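PDB 1STZ: heat-inducible transcription repressor hrcA homolog from Thermotoga maritima, which probably represses the class I heat shock operons, grpE-dnaK-dnaJ and groELS, as a DNA-binding negative regulator of transcription. Local coordinates for residues A[61-66]-A[75-80]; A[27-30]-A[36-39]; A[21-26]-A[84-89]. One frame throughout, in Å; residues are numbered along the deposited sequence.

Interaction 1 (A[61-66]-A[75-80])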
loop_
_atom_site.group_PDB
_atom_site.type_symbol
_atom_site.label_atom_id
_atom_site.label_comp_id
_atom_site.label_asym_id
_atom_site.label_seq_id
_atom_site.Cartn_x
_atom_site.Cartn_y
_atom_site.Cartn_z
ATOM N N LYS A 61 -2.361 41.406 -21.343
ATOM C CA LYS A 61 -2.921 41.888 -20.086
ATOM C C LYS A 61 -2.362 41.126 -18.874
ATOM O O LYS A 61 -2.088 41.714 -17.837
ATOM C CB LYS A 61 -4.447 41.799 -20.118
ATOM C CG LYS A 61 -5.134 42.379 -18.886
ATOM C CD LYS A 61 -6.643 42.502 -19.102
ATOM C CE LYS A 61 -7.298 43.436 -18.092
ATOM N NZ LYS A 61 -8.771 43.555 -18.321
ATOM N N LEU A 62 -2.182 39.819 -19.013
ATOM C CA LEU A 62 -1.683 38.989 -17.913
ATOM C C LEU A 62 -0.245 39.360 -17.562
ATOM O O LEU A 62 0.139 39.398 -16.383
ATOM C CB LEU A 62 -1.765 37.514 -18.291
ATOM C CG LEU A 62 -3.172 36.910 -18.300
ATOM C CD1 LEU A 62 -3.129 35.485 -18.842
ATOM C CD2 LEU A 62 -3.798 36.941 -16.912
ATOM N N GLU A 63 0.541 39.614 -18.598
ATOM C CA GLU A 63 1.914 40.064 -18.452
ATOM C C GLU A 63 2.002 41.498 -17.897
ATOM O O GLU A 63 2.871 41.799 -17.085
ATOM C CB GLU A 63 2.615 39.995 -19.805
ATOM C CG GLU A 63 4.011 40.571 -19.779
ATOM C CD GLU A 63 4.846 40.130 -20.955
ATOM O OE1 GLU A 63 6.078 40.297 -20.877
ATOM O OE2 GLU A 63 4.277 39.628 -21.954
ATOM N N TYR A 64 1.101 42.370 -18.330
ATOM C CA TYR A 64 1.044 43.729 -17.818
ATOM C C TYR A 64 0.750 43.743 -16.308
ATOM O O TYR A 64 1.269 44.594 -15.584
ATOM C CB TYR A 64 -0.005 44.543 -18.606
ATOM C CG TYR A 64 -0.143 45.973 -18.161
ATOM C CD1 TYR A 64 0.601 46.987 -18.756
ATOM C CD2 TYR A 64 -1.020 46.317 -17.136
ATOM C CE1 TYR A 64 0.467 48.311 -18.339
ATOM C CE2 TYR A 64 -1.164 47.642 -16.712
ATOM C CZ TYR A 64 -0.410 48.624 -17.308
ATOM O OH TYR A 64 -0.546 49.924 -16.887
ATOM N N LEU A 65 -0.064 42.793 -15.839
ATOM C CA LEU A 65 -0.433 42.709 -14.426
ATOM C C LEU A 65 0.520 41.834 -13.613
ATOM O O LEU A 65 0.355 41.695 -12.403
ATOM C CB LEU A 65 -1.860 42.190 -14.280
ATOM C CG LEU A 65 -2.940 43.084 -14.893
ATOM C CD1 LEU A 65 -4.298 42.417 -14.725
ATOM C CD2 LEU A 65 -2.932 44.469 -14.273
ATOM N N GLY A 66 1.513 41.253 -14.280
ATOM C CA GLY A 66 2.614 40.566 -13.615
ATOM C C GLY A 66 2.401 39.094 -13.317
ATOM O O GLY A 66 3.124 38.538 -12.498
ATOM N N ALA A 75 7.360 32.940 -28.307
ATOM C CA ALA A 75 5.940 33.299 -28.336
ATOM C C ALA A 75 5.229 32.842 -27.059
ATOM O O ALA A 75 4.182 33.379 -26.700
ATOM C CB ALA A 75 5.257 32.704 -29.584
ATOM N N GLY A 76 5.804 31.855 -26.374
ATOM C CA GLY A 76 5.250 31.335 -25.139
ATOM C C GLY A 76 5.572 32.158 -23.901
ATOM O O GLY A 76 6.473 32.996 -23.897
ATOM N N ARG A 77 4.819 31.895 -22.838
ATOM C CA ARG A 77 4.948 32.620 -21.591
ATOM C C ARG A 77 5.082 31.648 -20.426
ATOM O O ARG A 77 4.744 30.473 -20.534
ATOM C CB ARG A 77 3.744 33.542 -21.400
ATOM C CG ARG A 77 3.583 34.608 -22.514
ATOM C CD ARG A 77 4.771 35.563 -22.598
ATOM N NE ARG A 77 4.603 36.694 -23.509
ATOM C CZ ARG A 77 4.944 36.700 -24.799
ATOM N NH1 ARG A 77 5.438 35.612 -25.384
ATOM N NH2 ARG A 77 4.777 37.807 -25.519
ATOM N N ILE A 78 5.579 32.151 -19.308
ATOM C CA ILE A 78 5.833 31.327 -18.124
ATOM C C ILE A 78 5.223 32.038 -16.918
ATOM O O ILE A 78 5.361 33.253 -16.797
ATOM C CB ILE A 78 7.366 31.165 -17.937
ATOM C CG1 ILE A 78 7.918 30.181 -18.963
ATOM C CG2 ILE A 78 7.716 30.677 -16.533
ATOM C CD1 ILE A 78 9.442 30.028 -18.914
ATOM N N PRO A 79 4.558 31.319 -16.030
ATOM C CA PRO A 79 4.008 31.965 -14.832
ATOM C C PRO A 79 5.074 32.593 -13.927
ATOM O O PRO A 79 6.141 32.049 -13.784
ATOM C CB PRO A 79 3.294 30.822 -14.093
ATOM C CG PRO A 79 3.793 29.566 -14.699
ATOM C CD PRO A 79 4.229 29.881 -16.078
ATOM N N THR A 80 4.767 33.760 -13.377
ATOM C CA THR A 80 5.532 34.326 -12.276
ATOM C C THR A 80 5.087 33.703 -10.985
ATOM O O THR A 80 4.179 32.887 -10.976
ATOM C CB THR A 80 5.306 35.845 -12.214
ATOM O OG1 THR A 80 3.939 36.102 -11.909
ATOM C CG2 THR A 80 5.551 36.508 -13.579
#

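Interaction 2 (A[27-30]-A[36-39])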
loop_
_atom_site.group_PDB
_atom_site.type_symbol
_atom_site.label_atom_id
_atom_site.label_comp_id
_atom_site.label_asym_id
_atom_site.label_seq_id
_atom_site.Cartn_x
_atom_site.Cartn_y
_atom_site.Cartn_z
ATOM N N VAL A 27 -0.695 28.045 -16.577
ATOM C CA VAL A 27 -0.010 27.510 -15.405
ATOM C C VAL A 27 -0.124 25.995 -15.345
ATOM O O VAL A 27 0.854 25.310 -15.087
ATOM C CB VAL A 27 -0.553 28.119 -14.092
ATOM C CG1 VAL A 27 0.153 27.515 -12.900
ATOM C CG2 VAL A 27 -0.342 29.628 -14.078
ATOM N N ARG A 28 -1.308 25.469 -15.617
ATOM C CA ARG A 28 -1.529 24.033 -15.619
ATOM C C ARG A 28 -0.678 23.366 -16.695
ATOM O O ARG A 28 -0.055 22.332 -16.464
ATOM C CB ARG A 28 -3.013 23.743 -15.882
ATOM C CG ARG A 28 -3.413 22.301 -15.697
ATOM C CD ARG A 28 -4.713 21.946 -16.390
ATOM N NE ARG A 28 -5.886 22.136 -15.532
ATOM C CZ ARG A 28 -6.229 21.330 -14.524
ATOM N NH1 ARG A 28 -5.473 20.279 -14.211
ATOM N NH2 ARG A 28 -7.331 21.577 -13.812
ATOM N N GLU A 29 -0.658 23.965 -17.878
ATOM C CA GLU A 29 0.172 23.469 -18.964
ATOM C C GLU A 29 1.664 23.582 -18.640
ATOM O O GLU A 29 2.432 22.708 -19.001
ATOM C CB GLU A 29 -0.152 24.204 -20.269
ATOM C CG GLU A 29 0.600 23.701 -21.493
ATOM C CD GLU A 29 0.338 22.241 -21.817
ATOM O OE1 GLU A 29 1.095 21.669 -22.628
ATOM O OE2 GLU A 29 -0.620 21.663 -21.262
ATOM N N TYR A 30 2.069 24.635 -17.940
ATOM C CA TYR A 30 3.492 24.832 -17.637
ATOM C C TYR A 30 3.997 23.798 -16.632
ATOM O O TYR A 30 5.095 23.269 -16.776
ATOM C CB TYR A 30 3.741 26.231 -17.085
ATOM C CG TYR A 30 5.169 26.481 -16.659
ATOM C CD1 TYR A 30 6.204 26.484 -17.585
ATOM C CD2 TYR A 30 5.479 26.725 -15.327
ATOM C CE1 TYR A 30 7.526 26.719 -17.195
ATOM C CE2 TYR A 30 6.782 26.965 -14.929
ATOM C CZ TYR A 30 7.799 26.953 -15.860
ATOM O OH TYR A 30 9.078 27.187 -15.439
ATOM N N PRO A 36 7.518 27.184 -22.067
ATOM C CA PRO A 36 6.700 28.379 -22.292
ATOM C C PRO A 36 5.426 28.040 -23.076
ATOM O O PRO A 36 5.501 27.263 -24.015
ATOM C CB PRO A 36 7.631 29.297 -23.085
ATOM C CG PRO A 36 9.005 28.837 -22.754
ATOM C CD PRO A 36 8.909 27.372 -22.514
ATOM N N VAL A 37 4.287 28.596 -22.668
ATOM C CA VAL A 37 2.988 28.273 -23.244
ATOM C C VAL A 37 2.483 29.394 -24.149
ATOM O O VAL A 37 2.249 30.518 -23.693
ATOM C CB VAL A 37 1.938 28.011 -22.146
ATOM C CG1 VAL A 37 0.602 27.625 -22.759
ATOM C CG2 VAL A 37 2.423 26.927 -21.164
ATOM N N SER A 38 2.304 29.076 -25.427
ATOM C CA SER A 38 1.846 30.052 -26.409
ATOM C C SER A 38 0.323 30.150 -26.463
ATOM O O SER A 38 -0.379 29.325 -25.889
ATOM C CB SER A 38 2.374 29.680 -27.785
ATOM O OG SER A 38 1.775 28.477 -28.239
ATOM N N SER A 39 -0.174 31.171 -27.158
ATOM C CA SER A 39 -1.606 31.332 -27.404
ATOM C C SER A 39 -2.186 30.098 -28.107
ATOM O O SER A 39 -3.246 29.583 -27.726
ATOM C CB SER A 39 -1.849 32.571 -28.271
ATOM O OG SER A 39 -1.197 32.449 -29.532
#

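Interaction 3 (A[21-26]-A[84-89])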
loop_
_atom_site.group_PDB
_atom_site.type_symbol
_atom_site.label_atom_id
_atom_site.label_comp_id
_atom_site.label_asym_id
_atom_site.label_seq_id
_atom_site.Cartn_x
_atom_site.Cartn_y
_atom_site.Cartn_z
ATOM N N LYS A 21 -9.438 32.015 -16.851
ATOM C CA LYS A 21 -9.312 30.673 -17.397
ATOM C C LYS A 21 -8.043 30.548 -18.225
ATOM O O LYS A 21 -7.358 29.547 -18.133
ATOM C CB LYS A 21 -10.537 30.307 -18.225
ATOM C CG LYS A 21 -11.838 30.293 -17.411
ATOM C CD LYS A 21 -12.572 28.949 -17.482
ATOM C CE LYS A 21 -13.453 28.817 -18.726
ATOM N NZ LYS A 21 -14.557 27.815 -18.550
ATOM N N VAL A 22 -7.702 31.577 -18.992
ATOM C CA VAL A 22 -6.476 31.557 -19.787
ATOM C C VAL A 22 -5.233 31.453 -18.880
ATOM O O VAL A 22 -4.291 30.722 -19.180
ATOM C CB VAL A 22 -6.357 32.812 -20.688
ATOM C CG1 VAL A 22 -5.001 32.854 -21.373
ATOM C CG2 VAL A 22 -7.473 32.840 -21.730
ATOM N N LEU A 23 -5.240 32.174 -17.768
ATOM C CA LEU A 23 -4.114 32.149 -16.846
ATOM C C LEU A 23 -4.016 30.769 -16.212
ATOM O O LEU A 23 -2.937 30.214 -16.058
ATOM C CB LEU A 23 -4.302 33.205 -15.760
ATOM C CG LEU A 23 -3.068 33.799 -15.075
ATOM C CD1 LEU A 23 -3.375 34.220 -13.643
ATOM C CD2 LEU A 23 -1.827 32.953 -15.136
ATOM N N TYR A 24 -5.172 30.226 -15.855
ATOM C CA TYR A 24 -5.256 28.910 -15.254
ATOM C C TYR A 24 -4.682 27.841 -16.193
ATOM O O TYR A 24 -3.895 26.996 -15.769
ATOM C CB TYR A 24 -6.715 28.615 -14.924
ATOM C CG TYR A 24 -6.925 27.334 -14.199
ATOM C CD1 TYR A 24 -7.423 26.224 -14.851
ATOM C CD2 TYR A 24 -6.623 27.232 -12.852
ATOM C CE1 TYR A 24 -7.631 25.047 -14.182
ATOM C CE2 TYR A 24 -6.822 26.061 -12.174
ATOM C CZ TYR A 24 -7.322 24.974 -12.846
ATOM O OH TYR A 24 -7.499 23.813 -12.168
ATOM N N CYS A 25 -5.042 27.900 -17.474
ATOM C CA CYS A 25 -4.570 26.891 -18.428
ATOM C C CYS A 25 -3.063 26.974 -18.647
ATOM O O CYS A 25 -2.401 25.945 -18.702
ATOM C CB CYS A 25 -5.309 26.988 -19.762
ATOM S SG CYS A 25 -6.931 26.207 -19.677
ATOM N N ILE A 26 -2.537 28.192 -18.766
ATOM C CA ILE A 26 -1.108 28.415 -18.948
ATOM C C ILE A 26 -0.314 27.757 -17.818
ATOM O O ILE A 26 0.614 27.001 -18.073
ATOM C CB ILE A 26 -0.799 29.943 -19.018
ATOM C CG1 ILE A 26 -1.241 30.511 -20.370
ATOM C CG2 ILE A 26 0.687 30.234 -18.790
ATOM C CD1 ILE A 26 -1.488 32.002 -20.367
ATOM N N LEU A 84 1.623 31.651 -10.191
ATOM C CA LEU A 84 1.553 30.390 -9.458
ATOM C C LEU A 84 0.609 30.491 -8.262
ATOM O O LEU A 84 -0.139 29.569 -8.010
ATOM C CB LEU A 84 2.936 29.923 -9.016
ATOM C CG LEU A 84 3.858 29.584 -10.173
ATOM C CD1 LEU A 84 5.291 29.377 -9.641
ATOM C CD2 LEU A 84 3.373 28.360 -10.917
ATOM N N ARG A 85 0.654 31.607 -7.539
ATOM C CA ARG A 85 -0.233 31.852 -6.402
ATOM C C ARG A 85 -1.670 31.912 -6.872
ATOM O O ARG A 85 -2.537 31.336 -6.249
ATOM C CB ARG A 85 0.155 33.140 -5.678
ATOM C CG ARG A 85 -0.838 33.710 -4.648
ATOM C CD ARG A 85 -1.270 32.797 -3.514
ATOM N NE ARG A 85 -0.164 32.400 -2.653
ATOM C CZ ARG A 85 -0.282 31.631 -1.584
ATOM N NH1 ARG A 85 -1.462 31.164 -1.188
ATOM N NH2 ARG A 85 0.790 31.345 -0.880
ATOM N N PHE A 86 -1.919 32.590 -7.988
ATOM C CA PHE A 86 -3.275 32.676 -8.532
ATOM C C PHE A 86 -3.790 31.273 -8.820
ATOM O O PHE A 86 -4.899 30.945 -8.456
ATOM C CB PHE A 86 -3.302 33.519 -9.811
ATOM C CG PHE A 86 -4.629 33.486 -10.526
ATOM C CD1 PHE A 86 -5.621 34.388 -10.199
ATOM C CD2 PHE A 86 -4.885 32.525 -11.501
ATOM C CE1 PHE A 86 -6.857 34.353 -10.853
ATOM C CE2 PHE A 86 -6.100 32.492 -12.164
ATOM C CZ PHE A 86 -7.087 33.402 -11.837
ATOM N N TYR A 87 -2.956 30.443 -9.450
ATOM C CA TYR A 87 -3.339 29.071 -9.800
ATOM C C TYR A 87 -3.702 28.280 -8.551
ATOM O O TYR A 87 -4.768 27.690 -8.489
ATOM C CB TYR A 87 -2.217 28.370 -10.558
ATOM C CG TYR A 87 -2.438 26.897 -10.801
ATOM C CD1 TYR A 87 -3.227 26.454 -11.857
ATOM C CD2 TYR A 87 -1.839 25.941 -9.983
ATOM C CE1 TYR A 87 -3.431 25.081 -12.083
ATOM C CE2 TYR A 87 -2.026 24.578 -10.201
ATOM C CZ TYR A 87 -2.820 24.152 -11.251
ATOM O OH TYR A 87 -3.004 22.793 -11.461
ATOM N N TYR A 88 -2.829 28.300 -7.548
ATOM C CA TYR A 88 -3.082 27.613 -6.274
ATOM C C TYR A 88 -4.412 28.024 -5.618
ATOM O O TYR A 88 -5.161 27.161 -5.153
ATOM C CB TYR A 88 -1.933 27.863 -5.290
ATOM C CG TYR A 88 -2.132 27.283 -3.909
ATOM C CD1 TYR A 88 -1.985 25.926 -3.674
ATOM C CD2 TYR A 88 -2.463 28.094 -2.837
ATOM C CE1 TYR A 88 -2.191 25.386 -2.396
ATOM C CE2 TYR A 88 -2.645 27.578 -1.567
ATOM C CZ TYR A 88 -2.507 26.223 -1.349
ATOM O OH TYR A 88 -2.695 25.711 -0.087
ATOM N N GLU A 89 -4.679 29.326 -5.552
ATOM C CA GLU A 89 -5.911 29.828 -4.940
ATOM C C GLU A 89 -7.156 29.308 -5.663
ATOM O O GLU A 89 -8.156 29.002 -5.029
ATOM C CB GLU A 89 -5.943 31.362 -4.936
ATOM C CG GLU A 89 -4.951 32.026 -3.985
ATOM C CD GLU A 89 -5.223 31.693 -2.533
ATOM O OE1 GLU A 89 -6.393 31.807 -2.087
ATOM O OE2 GLU A 89 -4.270 31.317 -1.823
#

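Interaction 1 (A[61-66]-A[75-80])
Glu63 and Arg77 form the first bridge between the end of helix 52-64 and the chain that returns along 75-80. The glutamate chain is extended and meets the arginine at about a right angle, its carboxylate plane turned 85° from the guanidinium. OE2 of Glu63 lies at the guanidinium edge, 3.3 Å from NE of Arg77, so the hydrogen bond in this salt bridge is weak. A bend at chi2 (-62°) folds the arginine, and its NH1 also donates to Gly76 O at 3.2 Å, reaching that oxygen from above the carbonyl plane. A leucine in place of Arg77 would probably leave the Glu63 carboxylate without this partner and the Gly76 carbonyl without its side-chain donor. Further along, Gly66 ends the helix in a Schellman motif with positive phi (89°). Its carbonyl receives OG1 of Thr80 at 2.6 Å, in the carbonyl plane and on a lone pair. The same OG1 caps Gly83 N, so one hydroxyl links this turn to the start of helix 81-94. Segment 75-80 carries strand 78-79, which pairs antiparallel with strand 68-69 in the short hairpin; Arg77 also touches Ile68 of that partner strand and Met59 of helix 52-64.

Interaction 2 (A[27-30]-A[36-39])
Val37 packs against Glu29 and Tyr30 where the chain turns back after helix 17-33, the first helix of what is, from its order of helices and hairpin, a winged-helix domain. Val37 buries about 62 Å² here, more than either partner, and its CG2 does most of the touching. With CG1 anti to the backbone N (chi1 -178°), CG2 is turned to the helix. It meets the aliphatic part of Glu29, 3.7 Å from CG and 3.9 Å from CB, while the CG1 methyl reaches that same Glu29 CG less closely, at 4.1 Å. The glutamate thus offers its methylenes to the valine; its bend at chi2 (60°) accompanies a carboxylate whose OE1 is hydrogen-bonded to Asn33 ND2, with a long, weak ion pair to Arg41 besides. The contact between the side chains is carbon packing, with the carboxylate turned to partners elsewhere. Tyr30 contributes its CB and backbone rather than its ring, which is occupied with Ile78 and Pro79 of the wing strand. The Val37 backbone is also hydrogen-bonded to that of Arg77, and Ser38 caps helix 39-45 through Arg41 N. At the helix surface, CG2 of Val37 lies 4.0 Å from N of Tyr30 and 4.3 Å from its CB.

Interaction 3 (A[21-26]-A[84-89])
Tyr24 and Tyr87 lie side by side where helix 21-26 crosses helix 84-89, their CA atoms 5.8 Å apart. Both rings leave the backbone in the same way, with CG anti to the N (chi1 -175° in Tyr24, 172° in Tyr87); each side chain runs out across its helix axis, to broadly the same side, letting the rings lie alongside. Their planes are 28° from parallel, but centroids 5.2 Å apart mean that the rings are slid past each other and barely overlap. The touching is done by one side of each ring: CE2 of Tyr24 is 3.5 Å from CE1 of Tyr87, and CD2 of Tyr24 is 3.6 Å from CD1 of Tyr87. Phe86 CG is likewise anti to its backbone N, which turns that ring toward helix 21-26. There Leu23 places its CD1 methyl over one face of the Phe86 ring, though the modelled closeness is doubtful. Beyond the two segments Leu23 also touches Leu62, and Tyr87 rests on Val27 and Ile31. The helix axes approach to 9.5 Å, nearly perpendicular. This is consistent with a winged-helix domain in which a helix following the wing packs back across the first helix.

In the fold
From the N terminus, helix 17-33 enters both interaction 3 and interaction 2. Interaction 2 closes first, a short loop that returns the chain onto the helix it has just left. Interaction 1 opens only after that loop is shut and closes around the hairpin, so these two stand in series. Interaction 3 spans both, closing when helix 81-94 reaches back to helix 17-33. The three centres lie 10 to 11 Å apart and touch one another: Gly76 packs on Pro36, Pro79 on Leu84, and CG2 of Val37 lies 3.6 Å from O of Ile26. Together they tie helices 17-33, 52-64 and 81-94 to the hairpin and hold the loop before helix 39-45 on helix 17-33.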